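Side-chain contact in dihydrodipicolinate reductase N-terminus domain-containing protein (Mycobacterium smegmatis, PDB 6IAQ), which probably acts as an NADP-dependent amine dehydrogenase, reductively aminating ketones to chiral amines with a bound nicotinamide cofactor: residues V11-G16 and R94-H99. Residues are numbered along the deposited sequence; the frame is centred on the assembly and turned at random.
Sequences VVYGVG and RICAEH. With NAP (NADP nicotinamide-adenine-dinucleotide phosphate), chain F.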
loop_
_atom_site.group_PDB
_atom_site.type_symbol
_atom_site.label_atom_id
_atom_site.label_comp_id
_atom_site.label_asym_id
_atom_site.label_seq_id
_atom_site.Cartn_x
_atom_site.Cartn_y
_atom_site.Cartn_z
ATOM N N VAL A 11 2.373 27.785 8.463
ATOM C CA VAL A 11 1.952 28.166 9.840
ATOM C C VAL A 11 1.650 26.874 10.615
ATOM O O VAL A 11 0.877 26.035 10.104
ATOM C CB VAL A 11 0.756 29.131 9.815
ATOM C CG1 VAL A 11 0.022 29.198 11.163
ATOM C CG2 VAL A 11 1.220 30.534 9.418
ATOM N N VAL A 12 2.275 26.692 11.779
ATOM C CA VAL A 12 1.990 25.501 12.635
ATOM C C VAL A 12 0.855 25.914 13.580
ATOM O O VAL A 12 1.016 26.867 14.380
ATOM C CB VAL A 12 3.232 24.844 13.284
ATOM C CG1 VAL A 12 4.559 25.377 12.751
ATOM C CG2 VAL A 12 3.226 24.844 14.788
ATOM N N TYR A 13 -0.315 25.335 13.336
ATOM C CA TYR A 13 -1.596 25.643 13.983
ATOM C C TYR A 13 -1.801 24.630 15.119
ATOM O O TYR A 13 -2.170 23.447 14.845
ATOM C CB TYR A 13 -2.682 25.628 12.912
ATOM C CG TYR A 13 -3.922 26.432 13.193
ATOM C CD1 TYR A 13 -4.387 26.628 14.485
ATOM C CD2 TYR A 13 -4.656 26.963 12.154
ATOM C CE1 TYR A 13 -5.564 27.308 14.726
ATOM C CE2 TYR A 13 -5.820 27.675 12.382
ATOM C CZ TYR A 13 -6.265 27.862 13.677
ATOM O OH TYR A 13 -7.419 28.546 13.914
ATOM N N GLY A 14 -1.577 25.092 16.358
ATOM C CA GLY A 14 -1.443 24.255 17.556
ATOM C C GLY A 14 0.011 23.873 17.720
ATOM O O GLY A 14 0.707 23.678 16.704
ATOM N N VAL A 15 0.488 23.827 18.952
ATOM C CA VAL A 15 1.911 23.568 19.283
ATOM C C VAL A 15 1.943 22.543 20.415
ATOM O O VAL A 15 2.618 22.794 21.427
ATOM C CB VAL A 15 2.663 24.857 19.636
ATOM C CG1 VAL A 15 4.155 24.600 19.603
ATOM C CG2 VAL A 15 2.317 25.980 18.682
ATOM N N GLY A 16 1.251 21.419 20.221
ATOM C CA GLY A 16 1.119 20.401 21.272
ATOM C C GLY A 16 2.036 19.243 21.010
ATOM O O GLY A 16 3.089 19.435 20.347
ATOM N N ARG A 94 -12.556 26.944 9.123
ATOM C CA ARG A 94 -13.226 28.160 8.573
ATOM C C ARG A 94 -12.192 29.286 8.410
ATOM O O ARG A 94 -12.142 29.921 7.336
ATOM C CB ARG A 94 -14.379 28.653 9.440
ATOM C CG ARG A 94 -15.513 27.640 9.562
ATOM C CD ARG A 94 -16.957 28.124 9.544
ATOM N NE ARG A 94 -17.556 27.940 10.852
ATOM C CZ ARG A 94 -18.694 27.295 11.119
ATOM N NH1 ARG A 94 -19.418 26.734 10.163
ATOM N NH2 ARG A 94 -19.068 27.142 12.373
ATOM N N ILE A 95 -11.393 29.535 9.446
ATOM C CA ILE A 95 -10.368 30.607 9.437
ATOM C C ILE A 95 -9.376 30.340 8.277
ATOM O O ILE A 95 -9.011 31.304 7.530
ATOM C CB ILE A 95 -9.704 30.712 10.827
ATOM C CG1 ILE A 95 -10.682 31.266 11.870
ATOM C CG2 ILE A 95 -8.393 31.504 10.780
ATOM C CD1 ILE A 95 -10.239 31.073 13.304
ATOM N N CYS A 96 -8.945 29.091 8.072
ATOM C CA CYS A 96 -7.975 28.751 6.994
ATOM C C CYS A 96 -8.615 29.000 5.621
ATOM O O CYS A 96 -8.017 29.745 4.786
ATOM C CB CYS A 96 -7.482 27.315 7.133
ATOM S SG CYS A 96 -6.363 27.139 8.538
ATOM N N ALA A 97 -9.799 28.435 5.401
ATOM C CA ALA A 97 -10.504 28.480 4.106
ATOM C C ALA A 97 -10.907 29.929 3.777
ATOM O O ALA A 97 -10.765 30.328 2.592
ATOM C CB ALA A 97 -11.704 27.569 4.164
ATOM N N GLU A 98 -11.383 30.699 4.773
ATOM C CA GLU A 98 -11.757 32.125 4.585
ATOM C C GLU A 98 -10.578 32.901 3.993
ATOM O O GLU A 98 -10.789 33.751 3.118
ATOM C CB GLU A 98 -12.156 32.802 5.898
ATOM C CG GLU A 98 -13.238 33.853 5.670
ATOM C CD GLU A 98 -14.629 33.278 5.841
ATOM O OE1 GLU A 98 -14.785 32.482 6.779
ATOM O OE2 GLU A 98 -15.529 33.608 5.051
ATOM N N HIS A 99 -9.374 32.617 4.464
ATOM C CA HIS A 99 -8.127 33.331 4.097
ATOM C C HIS A 99 -7.456 32.694 2.869
ATOM O O HIS A 99 -6.330 33.081 2.569
ATOM C CB HIS A 99 -7.203 33.407 5.310
ATOM C CG HIS A 99 -7.710 34.293 6.393
ATOM N ND1 HIS A 99 -8.695 33.903 7.296
ATOM C CD2 HIS A 99 -7.365 35.556 6.732
ATOM C CE1 HIS A 99 -8.922 34.893 8.151
ATOM N NE2 HIS A 99 -8.102 35.906 7.837
HETATM P PA NAP F . -2.223 18.193 22.471
HETATM O O1A NAP F . -0.842 17.954 22.866
HETATM O O2A NAP F . -3.388 18.390 23.486
HETATM O O5B NAP F . -2.187 19.480 21.466
HETATM C C5B NAP F . -3.363 20.214 21.099
HETATM C C4B NAP F . -2.951 21.653 20.821
HETATM O O4B NAP F . -4.059 22.433 20.376
HETATM C C3B NAP F . -2.355 22.409 22.038
HETATM O O3B NAP F . -1.112 22.963 21.544
HETATM C C2B NAP F . -3.317 23.549 22.358
HETATM O O2B NAP F . -2.663 24.788 22.712
HETATM C C1B NAP F . -3.887 23.752 20.988
HETATM N N9A NAP F . -5.192 24.404 20.886
HETATM C C8A NAP F . -6.377 24.036 21.410
HETATM N N7A NAP F . -7.314 24.887 20.974
HETATM C C5A NAP F . -6.721 25.739 20.105
HETATM C C6A NAP F . -7.114 26.882 19.241
HETATM N N6A NAP F . -8.370 27.308 19.202
HETATM N N1A NAP F . -6.176 27.484 18.513
HETATM C C2A NAP F . -4.884 27.098 18.494
HETATM N N3A NAP F . -4.429 26.067 19.243
HETATM C C4A NAP F . -5.316 25.423 20.054
HETATM O O3 NAP F . -2.785 17.001 21.488
HETATM P PN NAP F . -1.906 16.238 20.306
HETATM O O1N NAP F . -1.386 14.903 20.743
HETATM O O2N NAP F . -0.941 17.180 19.677
HETATM O O5D NAP F . -3.211 16.024 19.408
HETATM C C5D NAP F . -3.933 17.051 18.716
HETATM C C4D NAP F . -5.097 16.550 17.908
HETATM O O4D NAP F . -4.564 15.710 16.833
HETATM C C3D NAP F . -6.057 15.760 18.752
HETATM O O3D NAP F . -7.411 16.045 18.452
HETATM C C2D NAP F . -5.723 14.310 18.375
HETATM O O2D NAP F . -6.861 13.472 18.616
HETATM C C1D NAP F . -5.282 14.479 16.892
HETATM N N1N NAP F . -4.401 13.382 16.451
HETATM C C2N NAP F . -4.714 12.759 15.332
HETATM C C3N NAP F . -3.945 11.681 14.916
HETATM C C7N NAP F . -4.235 10.968 13.613
HETATM O O7N NAP F . -3.602 9.932 13.415
HETATM N N7N NAP F . -5.103 11.467 12.715
HETATM C C4N NAP F . -2.849 11.291 15.685
HETATM C C5N NAP F . -2.537 11.967 16.860
HETATM C C6N NAP F . -3.346 13.021 17.204
HETATM P P2B NAP F . -1.751 24.932 24.015
HETATM O O1X NAP F . -0.508 24.114 23.817
HETATM O O2X NAP F . -1.283 26.386 23.989
HETATM O O3X NAP F . -2.774 24.510 25.075
#
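Tyr13 ends the first strand of a Rossmann-type parallel sheet. One edge of its ring lies against Cys96 of helix 86-98 and the other against the adenine of NADP, while its hydroxyl meets Ile95; a flat tyrosine can offer each edge a different partner. No hydrogen bond joins 11-16 to 94-99; the contact is van der Waals and sulfur-aromatic. Cys96 SG sits close to the ring plane, 79° off the normal and 5.1 Å from the Tyr13 ring centroid; Tyr13 CE2 is the ring atom closest to this sulfur, at 3.9 Å. Cysteine's small polarisable sulfur suits this buried spot beside Ala78 and Ile80. Ile95 CD1 meets Tyr13 OH at 3.8 Å, the side chains crossing roughly at right angles; isoleucine's branched apolar end suits both this tip and Ala66.

The anti placement of CG (chi1 -156°) carries the ring off the strand between helix and adenine. In the glycine-rich turn that follows, Gly14's positive phi suits glycine, and Gly16, lacking a side chain, lets the backbone approach the cofactor. Val15 N donates to NADP O3B at 3.2 Å. Histidine's two ring nitrogens serve two partners at the helix end: His99 ND1 donates to Ile95 O at 2.6 Å, and NE2 bonds Glu71. On the cofactor side, Tyr13 CE1 reaches adenine C2A at 3.8 Å, with N1A in the tyrosine ring plane.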